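Local coordinates for SspB protein (Streptomyces clavuligerus, PDB 6JUF), which is a metal-binding protein of the SspABCD-SspE anti-phage defence system and probably acts as a DNA-cutting nuclease in phosphorothioate-linked immunity, at residues Tyr86-Trp89 / Glu90-Trp93; Gly99-Pro102 / Tyr103-Leu107; Leu254-Leu257 / Ala258-Gly262; Arg269-Glu272 / Ala273-Ala276. All coordinates share one frame; numbering follows the deposited sequence.

All four contacts are local, each formed where a helix begins, ends or is approached through a loop. Contact 1 is the most buried, a helix start packed among tryptophans; contacts 2, 3 and 4 are only partly buried. Contact 2 follows contact 1 along the chain, in the loop before helix 107-118, and faces the second subunit. The two meet where Trp93 O lies 2.7 Å from Ala100 N, a probable hydrogen bond. Contacts 3 and 4, centres about 10 Å apart, pack directly through Leu254 and Ala258 against Glu272 and Ile275. Contact 1 combines a threonine N-cap with offset, barely overlapping indoles; carboxylate-to-amide bonds mark contact 2, a salt bridge near the surface contact 3, and capping plus isoleucine packing contact 4.

Contact 1. Residues Tyr86-Trp89 / Glu90-Trp93; sequences YPTW and EARW
Thr88 and Ala91 close the first turn of helix 89-95: Thr88 sits at the N-cap, and its OG1 accepts from Ala91 N at 3.2 Å. A chi1 of 59° tucks OG1 between the backbone N and the carbonyl carbon, facing the helix start. The hydroxyl also bonds to Lys68 O, which ties the cap to the chain just before strand 70-74. The main chain takes over at once, with Arg92 N on Thr88 O at 3.2 Å and Trp93 N on Trp89 O at 2.9 Å.

The aromatic part is made by two indoles one turn apart. Trp93 CB lies over one face of the Trp89 six-membered ring, 4.2 Å from its centroid, as a CH-pi contact. Beyond it the rings are nearly parallel, planes at 21°, but slid so far that they barely overlap; Trp89 CH2 comes within 4.0 Å of Trp93 CD1. Trp311 meets both indoles edge-to-face.

Among the polar groups, one water accepts from Trp89 N at 2.9 Å and donates to Glu90 OE1, while OE2 pairs with Arg330. The amides of Trp89 and Ala91 thus find acceptors in a largely buried setting, and the partly negative acceptors at the helix start would suit the positive end of its dipole.

Contact 2. Residues Gly99-Pro102 / Tyr103-Leu107; sequences GADP and YLEEL
Asp101 spreads its carboxylate over two successive amides across the contact. OD1 takes Glu105 N at 2.8 Å, met on the syn side but 22° out of the carboxylate plane. OD2 takes Glu106 N at 3.0 Å, on its syn lone pair. With CG swung anti to the backbone N (chi1 -172°), the carboxylate points its oxygens at the amides that follow and has its flat orientation set by a bond on each oxygen. Ser109 OG, in helix 107-118, is a further partner of OD2.

Behind these bonds stands a type I beta turn from Asp101 to Leu104, closed by Leu104 N on Asp101 O at 3.0 Å. The amide sits well above the carbonyl plane instead of on a lone pair. Pro102 occupies the second position of the turn; its CB lies over one face of the Tyr103 ring, and its CG is 4.0 Å from Tyr103 CD2.

Water fills in the next layer. One molecule donates to Asp101 OD1 at 2.8 Å and to Glu105 OE2, and accepts from Tyr103 N, so it bridges two carboxylates that probably both carry negative charge. A second water links Ala100 O to Glu106 OE2. Farther out lies the dimer interface: Glu105 OE1 forms a salt bridge with Arg23 of the second subunit, and the Tyr103 ring meets His28 of that same subunit.

Contact 3. Residues Leu254-Leu257 / Ala258-Gly262; sequences LARL and ANEPG
An i to i+4 salt bridge between Arg256 and Glu260 spans the C-terminal end of the short helix 254-259, which follows directly on strand 250-253. Two nitrogens grip the carboxylate side-on: Arg256 NE reaches Glu260 OE1 at 2.9 Å, and Arg256 NH2 reaches Glu260 OE2 at 3.1 Å. The second bond is the straighter, at 165°, and runs in the guanidinium plane to the syn lone pair of OE2. The first is tilted, since the two flat groups are turned 34° against each other. A bend at chi3 (63°) in Arg256 brings the guanidinium round to lie alongside the glutamate.

Helix 231-243, strand 250-253, this helix, helix 272-285 and the hairpin 289-302 follow one another in an order resembling a winged helix, though with the extra helix 264-268. Tyr241 OH, from the first of these helices, also bonds to Glu260 OE2.

Glu260 is the first residue to leave helical angles, yet its N still bonds to Arg256 O at 2.9 Å, so the backbone stays close to the arginine. Two residues earlier, Ala258 N bonds to Leu254 O at 2.9 Å. At the helix end, a water donates to both Leu257 O and, at 2.7 Å, Glu260 O.

Contact 4. Residues Arg269-Glu272 / Ala273-Ala276; sequences RIRE and ADIA
Asp274 has CG set beside its own backbone N, opposite the carbonyl carbon (chi1 -62°), and this turns the carboxylate back along the chain to Arg271. Ile270 instead places CG1 between N and the carbonyl carbon (chi1 58°), sending CD1 toward Ile275.

Both arrangements belong to the start of helix 272-285, where Arg271 is the N-cap. Arg271 N donates to Asp274 OD2 at 2.9 Å; the amide comes in on the anti side of that oxygen, somewhat out of the carboxylate plane. This is the backward half of a capping box, with no matching bond from the arginine side chain. The same oxygen lies 3.2 Å from Arg271 CB, while the charged end of the arginine leads away: Arg271 NE is 5.1 Å from Asp274 OD2, so any attraction is through space. A carboxylate here would probably also be stabilised by the positive end of the helix dipole.

Ile270, just before the cap, meets Ile275 inside the first turn in a hydrophobic staple. Their side chains cross at about a right angle, and Ile270 CD1 presses on Ile275 CG1 at a tight 3.5 Å. Regular helix bonds follow, Ile275 N to Arg271 O at 3.1 Å and Ala276 N to Glu272 O at 2.9 Å.

Arg269, with positive phi, follows helix 264-268 just upstream. The isoleucine pair faces helix 231-243, where Ile234 touches Ile270 and Cys238 touches Ile275, and Glu272 and Ile275 also pack on helix 254-259.

Contact 1. Residues Tyr86-Trp89 / Glu90-Trp93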
loop_
_atom_site.group_PDB
_atom_site.type_symbol
_atom_site.label_atom_id
_atom_site.label_comp_id
_atom_site.label_asym_id
_atom_site.label_seq_id
_atom_site.Cartn_x
_atom_site.Cartn_y
_atom_site.Cartn_z
ATOM N N TYR B 86 -1.243 -24.887 1.303
ATOM C CA TYR B 86 -1.664 -25.109 -0.093
ATOM C C TYR B 86 -2.436 -23.846 -0.467
ATOM O O TYR B 86 -3.293 -23.436 0.285
ATOM C CB TYR B 86 -2.491 -26.376 -0.222
ATOM C CG TYR B 86 -1.754 -27.582 0.313
ATOM C CD1 TYR B 86 -0.937 -28.319 -0.551
ATOM C CD2 TYR B 86 -1.899 -28.000 1.650
ATOM C CE1 TYR B 86 -0.228 -29.431 -0.063
ATOM C CE2 TYR B 86 -1.190 -29.074 2.146
ATOM C CZ TYR B 86 -0.395 -29.802 1.271
ATOM O OH TYR B 86 0.281 -30.894 1.707
ATOM N N PRO B 87 -2.126 -23.276 -1.644
ATOM C CA PRO B 87 -2.854 -22.116 -2.133
ATOM C C PRO B 87 -4.326 -22.436 -2.519
ATOM O O PRO B 87 -4.595 -23.467 -3.138
ATOM C CB PRO B 87 -2.048 -21.687 -3.400
ATOM C CG PRO B 87 -1.523 -22.995 -3.956
ATOM C CD PRO B 87 -1.229 -23.842 -2.702
ATOM N N THR B 88 -5.270 -21.543 -2.140
ATOM C CA THR B 88 -6.656 -21.764 -2.447
ATOM C C THR B 88 -6.924 -21.306 -3.858
ATOM O O THR B 88 -6.123 -20.496 -4.420
ATOM C CB THR B 88 -7.534 -20.966 -1.484
ATOM O OG1 THR B 88 -7.191 -19.572 -1.628
ATOM C CG2 THR B 88 -7.301 -21.372 -0.054
ATOM N N TRP B 89 -8.019 -21.716 -4.437
ATOM C CA TRP B 89 -8.401 -21.241 -5.763
ATOM C C TRP B 89 -8.598 -19.751 -5.715
ATOM O O TRP B 89 -8.301 -19.065 -6.702
ATOM C CB TRP B 89 -9.650 -21.999 -6.195
ATOM C CG TRP B 89 -10.182 -21.516 -7.543
ATOM C CD1 TRP B 89 -9.891 -22.035 -8.801
ATOM C CD2 TRP B 89 -11.110 -20.398 -7.804
ATOM N NE1 TRP B 89 -10.594 -21.375 -9.781
ATOM C CE2 TRP B 89 -11.304 -20.347 -9.248
ATOM C CE3 TRP B 89 -11.734 -19.456 -6.998
ATOM C CZ2 TRP B 89 -12.182 -19.436 -9.853
ATOM C CZ3 TRP B 89 -12.558 -18.516 -7.594
ATOM C CH2 TRP B 89 -12.790 -18.509 -8.990
ATOM N N GLU B 90 -9.092 -19.204 -4.581
ATOM C CA GLU B 90 -9.246 -17.765 -4.495
ATOM C C GLU B 90 -7.929 -17.002 -4.632
ATOM O O GLU B 90 -7.865 -15.893 -5.211
ATOM C CB GLU B 90 -10.013 -17.335 -3.174
ATOM C CG GLU B 90 -11.498 -17.655 -3.207
ATOM C CD GLU B 90 -11.859 -19.117 -3.032
ATOM O OE1 GLU B 90 -10.955 -19.964 -2.636
ATOM O OE2 GLU B 90 -13.017 -19.427 -3.243
ATOM N N ALA B 91 -6.849 -17.545 -4.060
ATOM C CA ALA B 91 -5.549 -16.922 -4.194
ATOM C C ALA B 91 -5.101 -17.004 -5.669
ATOM O O ALA B 91 -4.579 -16.007 -6.201
ATOM C CB ALA B 91 -4.506 -17.606 -3.308
ATOM N N ARG B 92 -5.335 -18.120 -6.353
ATOM C CA ARG B 92 -5.026 -18.197 -7.790
ATOM C C ARG B 92 -5.837 -17.112 -8.551
ATOM O O ARG B 92 -5.281 -16.516 -9.467
ATOM C CB ARG B 92 -5.380 -19.586 -8.338
ATOM C CG ARG B 92 -5.359 -19.749 -9.847
ATOM C CD ARG B 92 -3.947 -19.543 -10.387
ATOM N NE ARG B 92 -3.844 -19.636 -11.862
ATOM C CZ ARG B 92 -4.022 -18.615 -12.699
ATOM N NH1 ARG B 92 -4.419 -17.398 -12.267
ATOM N NH2 ARG B 92 -3.867 -18.818 -14.016
ATOM N N TRP B 93 -7.100 -16.909 -8.214
ATOM C CA TRP B 93 -7.932 -15.958 -8.925
ATOM C C TRP B 93 -7.447 -14.531 -8.666
ATOM O O TRP B 93 -7.464 -13.706 -9.562
ATOM C CB TRP B 93 -9.384 -16.186 -8.523
ATOM C CG TRP B 93 -10.306 -15.129 -9.060
ATOM C CD1 TRP B 93 -11.009 -15.123 -10.259
ATOM C CD2 TRP B 93 -10.682 -13.893 -8.373
ATOM N NE1 TRP B 93 -11.727 -13.961 -10.381
ATOM C CE2 TRP B 93 -11.575 -13.183 -9.258
ATOM C CE3 TRP B 93 -10.347 -13.321 -7.128
ATOM C CZ2 TRP B 93 -12.134 -11.934 -8.916
ATOM C CZ3 TRP B 93 -10.953 -12.098 -6.796
ATOM C CH2 TRP B 93 -11.801 -11.417 -7.709
HETATM O O HOH W 1 -10.239 -22.724 -2.889
#

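Contact 2. Residues Gly99-Pro102 / Tyr103-Leu107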
loop_
_atom_site.group_PDB
_atom_site.type_symbol
_atom_site.label_atom_id
_atom_site.label_comp_id
_atom_site.label_asym_id
_atom_site.label_seq_id
_atom_site.Cartn_x
_atom_site.Cartn_y
_atom_site.Cartn_z
ATOM N N GLY B 99 -4.030 -12.981 -12.716
ATOM C CA GLY B 99 -5.269 -12.939 -11.912
ATOM C C GLY B 99 -5.930 -11.576 -11.833
ATOM O O GLY B 99 -5.640 -10.691 -12.662
ATOM N N ALA B 100 -6.860 -11.395 -10.910
ATOM C CA ALA B 100 -7.732 -10.258 -10.839
ATOM C C ALA B 100 -6.978 -8.989 -10.498
ATOM O O ALA B 100 -7.199 -7.938 -11.107
ATOM C CB ALA B 100 -8.867 -10.460 -9.814
ATOM N N ASP B 101 -6.130 -9.043 -9.476
ATOM C CA ASP B 101 -5.460 -7.834 -9.039
ATOM C C ASP B 101 -4.211 -8.195 -8.218
ATOM O O ASP B 101 -4.165 -7.957 -6.999
ATOM C CB ASP B 101 -6.469 -6.980 -8.239
ATOM C CG ASP B 101 -5.956 -5.576 -7.884
ATOM O OD1 ASP B 101 -4.923 -5.132 -8.396
ATOM O OD2 ASP B 101 -6.626 -4.847 -7.094
ATOM N N PRO B 102 -3.180 -8.765 -8.895
ATOM C CA PRO B 102 -1.972 -9.247 -8.221
ATOM C C PRO B 102 -1.258 -8.190 -7.340
ATOM O O PRO B 102 -0.596 -8.526 -6.367
ATOM C CB PRO B 102 -1.067 -9.713 -9.408
ATOM C CG PRO B 102 -1.691 -9.076 -10.623
ATOM C CD PRO B 102 -3.142 -9.051 -10.342
ATOM N N TYR B 103 -1.333 -6.926 -7.711
ATOM C CA TYR B 103 -0.635 -5.854 -6.975
ATOM C C TYR B 103 -1.569 -5.016 -6.139
ATOM O O TYR B 103 -1.147 -3.931 -5.671
ATOM C CB TYR B 103 0.258 -5.013 -7.932
ATOM C CG TYR B 103 1.282 -5.937 -8.558
ATOM C CD1 TYR B 103 2.394 -6.374 -7.797
ATOM C CD2 TYR B 103 1.130 -6.394 -9.865
ATOM C CE1 TYR B 103 3.292 -7.323 -8.361
ATOM C CE2 TYR B 103 2.042 -7.294 -10.422
ATOM C CZ TYR B 103 3.103 -7.740 -9.660
ATOM O OH TYR B 103 4.060 -8.566 -10.189
ATOM N N LEU B 104 -2.813 -5.477 -5.914
ATOM C CA LEU B 104 -3.803 -4.745 -5.056
ATOM C C LEU B 104 -3.853 -3.271 -5.443
ATOM O O LEU B 104 -3.783 -2.354 -4.589
ATOM C CB LEU B 104 -3.521 -4.948 -3.555
ATOM C CG LEU B 104 -3.461 -6.425 -3.074
ATOM C CD1 LEU B 104 -3.279 -6.422 -1.554
ATOM C CD2 LEU B 104 -4.699 -7.247 -3.496
ATOM N N GLU B 105 -3.996 -3.036 -6.740
ATOM C CA GLU B 105 -4.070 -1.679 -7.254
ATOM C C GLU B 105 -5.461 -1.069 -7.034
ATOM O O GLU B 105 -5.580 0.190 -7.093
ATOM C CB GLU B 105 -3.782 -1.611 -8.795
ATOM C CG GLU B 105 -2.400 -2.090 -9.103
ATOM C CD GLU B 105 -2.181 -2.269 -10.597
ATOM O OE1 GLU B 105 -2.761 -1.469 -11.394
ATOM O OE2 GLU B 105 -1.419 -3.214 -10.970
ATOM N N GLU B 106 -6.485 -1.899 -6.854
ATOM C CA GLU B 106 -7.854 -1.409 -6.682
ATOM C C GLU B 106 -8.279 -1.540 -5.226
ATOM O O GLU B 106 -8.123 -2.581 -4.604
ATOM C CB GLU B 106 -8.817 -2.202 -7.583
ATOM C CG GLU B 106 -8.674 -1.791 -9.033
ATOM C CD GLU B 106 -9.751 -2.383 -9.912
ATOM O OE1 GLU B 106 -10.905 -2.583 -9.459
ATOM O OE2 GLU B 106 -9.414 -2.659 -11.088
ATOM N N LEU B 107 -8.872 -0.444 -4.703
ATOM C CA LEU B 107 -9.328 -0.493 -3.304
ATOM C C LEU B 107 -10.394 -1.542 -3.071
ATOM O O LEU B 107 -10.442 -2.127 -1.963
ATOM C CB LEU B 107 -9.782 0.876 -2.795
ATOM C CG LEU B 107 -8.582 1.857 -2.666
ATOM C CD1 LEU B 107 -9.040 3.280 -2.354
ATOM C CD2 LEU B 107 -7.542 1.409 -1.648
HETATM O O HOH W 2 -7.227 -4.952 -11.160
HETATM O O HOH W 3 -2.647 -5.560 -9.977
#

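Contact 3. Residues Leu254-Leu257 / Ala258-Gly262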
loop_
_atom_site.group_PDB
_atom_site.type_symbol
_atom_site.label_atom_id
_atom_site.label_comp_id
_atom_site.label_asym_id
_atom_site.label_seq_id
_atom_site.Cartn_x
_atom_site.Cartn_y
_atom_site.Cartn_z
ATOM N N LEU B 254 -32.995 -7.217 3.397
ATOM C CA LEU B 254 -32.068 -6.095 3.538
ATOM C C LEU B 254 -31.753 -5.818 5.016
ATOM O O LEU B 254 -30.639 -5.443 5.340
ATOM C CB LEU B 254 -32.556 -4.842 2.829
ATOM C CG LEU B 254 -32.151 -4.651 1.365
ATOM C CD1 LEU B 254 -30.692 -4.142 1.330
ATOM C CD2 LEU B 254 -32.256 -5.934 0.556
ATOM N N ALA B 255 -32.733 -5.967 5.893
ATOM C CA ALA B 255 -32.498 -5.731 7.322
ATOM C C ALA B 255 -31.418 -6.662 7.868
ATOM O O ALA B 255 -30.550 -6.209 8.648
ATOM C CB ALA B 255 -33.818 -5.958 8.097
ATOM N N ARG B 256 -31.461 -7.946 7.495
ATOM C CA ARG B 256 -30.409 -8.904 7.902
ATOM C C ARG B 256 -29.067 -8.559 7.263
ATOM O O ARG B 256 -28.023 -8.598 7.937
ATOM C CB ARG B 256 -30.781 -10.324 7.536
ATOM C CG ARG B 256 -31.856 -10.930 8.464
ATOM C CD ARG B 256 -32.240 -12.309 7.970
ATOM N NE ARG B 256 -31.070 -13.189 8.028
ATOM C CZ ARG B 256 -30.917 -14.324 7.353
ATOM N NH1 ARG B 256 -31.862 -14.771 6.522
ATOM N NH2 ARG B 256 -29.782 -15.019 7.507
ATOM N N LEU B 257 -29.073 -8.233 5.966
ATOM C CA LEU B 257 -27.801 -7.807 5.356
ATOM C C LEU B 257 -27.149 -6.603 6.049
ATOM O O LEU B 257 -25.918 -6.558 6.203
ATOM C CB LEU B 257 -27.947 -7.528 3.856
ATOM C CG LEU B 257 -28.238 -8.752 2.963
ATOM C CD1 LEU B 257 -28.655 -8.225 1.586
ATOM C CD2 LEU B 257 -27.030 -9.704 2.861
ATOM N N ALA B 258 -27.964 -5.640 6.467
ATOM C CA ALA B 258 -27.497 -4.437 7.116
ATOM C C ALA B 258 -27.122 -4.681 8.568
ATOM O O ALA B 258 -26.250 -3.966 9.048
ATOM C CB ALA B 258 -28.613 -3.376 7.070
ATOM N N ASN B 259 -27.826 -5.593 9.275
ATOM C CA ASN B 259 -27.700 -5.624 10.742
ATOM C C ASN B 259 -27.184 -6.914 11.398
ATOM O O ASN B 259 -26.773 -6.886 12.582
ATOM C CB ASN B 259 -29.051 -5.286 11.361
ATOM C CG ASN B 259 -29.535 -3.922 10.931
ATOM O OD1 ASN B 259 -28.839 -2.954 11.064
ATOM N ND2 ASN B 259 -30.713 -3.858 10.369
ATOM N N GLU B 260 -27.307 -8.046 10.704
ATOM C CA GLU B 260 -27.000 -9.334 11.291
ATOM C C GLU B 260 -25.491 -9.432 11.511
ATOM O O GLU B 260 -24.720 -9.101 10.614
ATOM C CB GLU B 260 -27.455 -10.474 10.390
ATOM C CG GLU B 260 -27.485 -11.853 11.018
ATOM C CD GLU B 260 -28.372 -12.777 10.223
ATOM O OE1 GLU B 260 -29.599 -12.761 10.453
ATOM O OE2 GLU B 260 -27.844 -13.491 9.364
ATOM N N PRO B 261 -25.058 -9.861 12.670
ATOM C CA PRO B 261 -23.632 -10.134 12.855
ATOM C C PRO B 261 -23.137 -11.105 11.794
ATOM O O PRO B 261 -23.715 -12.156 11.534
ATOM C CB PRO B 261 -23.563 -10.720 14.291
ATOM C CG PRO B 261 -24.681 -9.974 14.969
ATOM C CD PRO B 261 -25.809 -9.908 13.939
ATOM N N GLY B 262 -22.036 -10.734 11.150
ATOM C CA GLY B 262 -21.407 -11.529 10.077
ATOM C C GLY B 262 -21.669 -10.974 8.682
ATOM O O GLY B 262 -20.954 -11.309 7.713
HETATM O O HOH W 4 -24.484 -6.828 9.100
#

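Contact 4. Residues Arg269-Glu272 / Ala273-Ala276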
loop_
_atom_site.group_PDB
_atom_site.type_symbol
_atom_site.label_atom_id
_atom_site.label_comp_id
_atom_site.label_asym_id
_atom_site.label_seq_id
_atom_site.Cartn_x
_atom_site.Cartn_y
_atom_site.Cartn_z
ATOM N N ARG B 269 -19.364 -1.635 7.493
ATOM C CA ARG B 269 -19.846 -0.459 8.232
ATOM C C ARG B 269 -20.571 0.475 7.259
ATOM O O ARG B 269 -20.215 1.654 7.101
ATOM C CB ARG B 269 -18.716 0.187 9.088
ATOM C CG ARG B 269 -18.260 -0.711 10.260
ATOM C CD ARG B 269 -19.456 -1.343 10.985
ATOM N NE ARG B 269 -19.098 -2.293 12.066
ATOM C CZ ARG B 269 -18.927 -1.931 13.326
ATOM N NH1 ARG B 269 -19.048 -0.633 13.647
ATOM N NH2 ARG B 269 -18.604 -2.842 14.246
ATOM N N ILE B 270 -21.523 -0.095 6.531
ATOM C CA ILE B 270 -22.397 0.665 5.608
ATOM C C ILE B 270 -23.848 0.512 6.018
ATOM O O ILE B 270 -24.215 -0.464 6.660
ATOM C CB ILE B 270 -22.177 0.241 4.138
ATOM C CG1 ILE B 270 -22.438 -1.284 3.979
ATOM C CG2 ILE B 270 -20.752 0.693 3.725
ATOM C CD1 ILE B 270 -22.348 -1.770 2.529
ATOM N N ARG B 271 -24.650 1.528 5.676
ATOM C CA ARG B 271 -26.068 1.574 6.013
ATOM C C ARG B 271 -26.933 0.709 5.095
ATOM O O ARG B 271 -26.533 0.426 3.975
ATOM C CB ARG B 271 -26.538 3.026 5.939
ATOM C CG ARG B 271 -25.851 3.884 6.980
ATOM C CD ARG B 271 -26.560 5.206 7.203
ATOM N NE ARG B 271 -25.615 6.255 7.618
ATOM C CZ ARG B 271 -24.921 6.278 8.760
ATOM N NH1 ARG B 271 -25.025 5.301 9.660
ATOM N NH2 ARG B 271 -24.100 7.291 9.005
ATOM N N GLU B 272 -28.088 0.298 5.569
ATOM C CA GLU B 272 -29.050 -0.454 4.756
ATOM C C GLU B 272 -29.301 0.213 3.415
ATOM O O GLU B 272 -29.416 -0.506 2.427
ATOM C CB GLU B 272 -30.387 -0.632 5.506
ATOM C CG GLU B 272 -31.260 -1.716 4.906
ATOM C CD GLU B 272 -32.502 -1.957 5.734
ATOM O OE1 GLU B 272 -32.403 -2.241 6.958
ATOM O OE2 GLU B 272 -33.566 -1.881 5.143
ATOM N N ALA B 273 -29.418 1.550 3.379
ATOM C CA ALA B 273 -29.719 2.310 2.152
ATOM C C ALA B 273 -28.595 2.087 1.171
ATOM O O ALA B 273 -28.817 1.998 -0.043
ATOM C CB ALA B 273 -29.867 3.829 2.427
ATOM N N ASP B 274 -27.368 2.054 1.679
ATOM C CA ASP B 274 -26.178 1.896 0.850
ATOM C C ASP B 274 -26.148 0.492 0.223
ATOM O O ASP B 274 -25.744 0.311 -0.935
ATOM C CB ASP B 274 -24.920 2.044 1.722
ATOM C CG ASP B 274 -24.812 3.406 2.351
ATOM O OD1 ASP B 274 -25.112 4.387 1.644
ATOM O OD2 ASP B 274 -24.416 3.469 3.543
ATOM N N ILE B 275 -26.502 -0.505 1.016
ATOM C CA ILE B 275 -26.572 -1.867 0.518
ATOM C C ILE B 275 -27.681 -1.955 -0.540
ATOM O O ILE B 275 -27.515 -2.604 -1.568
ATOM C CB ILE B 275 -26.830 -2.837 1.666
ATOM C CG1 ILE B 275 -25.639 -2.862 2.650
ATOM C CG2 ILE B 275 -27.090 -4.236 1.172
ATOM C CD1 ILE B 275 -25.995 -3.526 3.975
ATOM N N ALA B 276 -28.818 -1.313 -0.278
ATOM C CA ALA B 276 -29.913 -1.356 -1.268
ATOM C C ALA B 276 -29.499 -0.735 -2.570
ATOM O O ALA B 276 -29.813 -1.253 -3.646
ATOM C CB ALA B 276 -31.124 -0.609 -0.704
#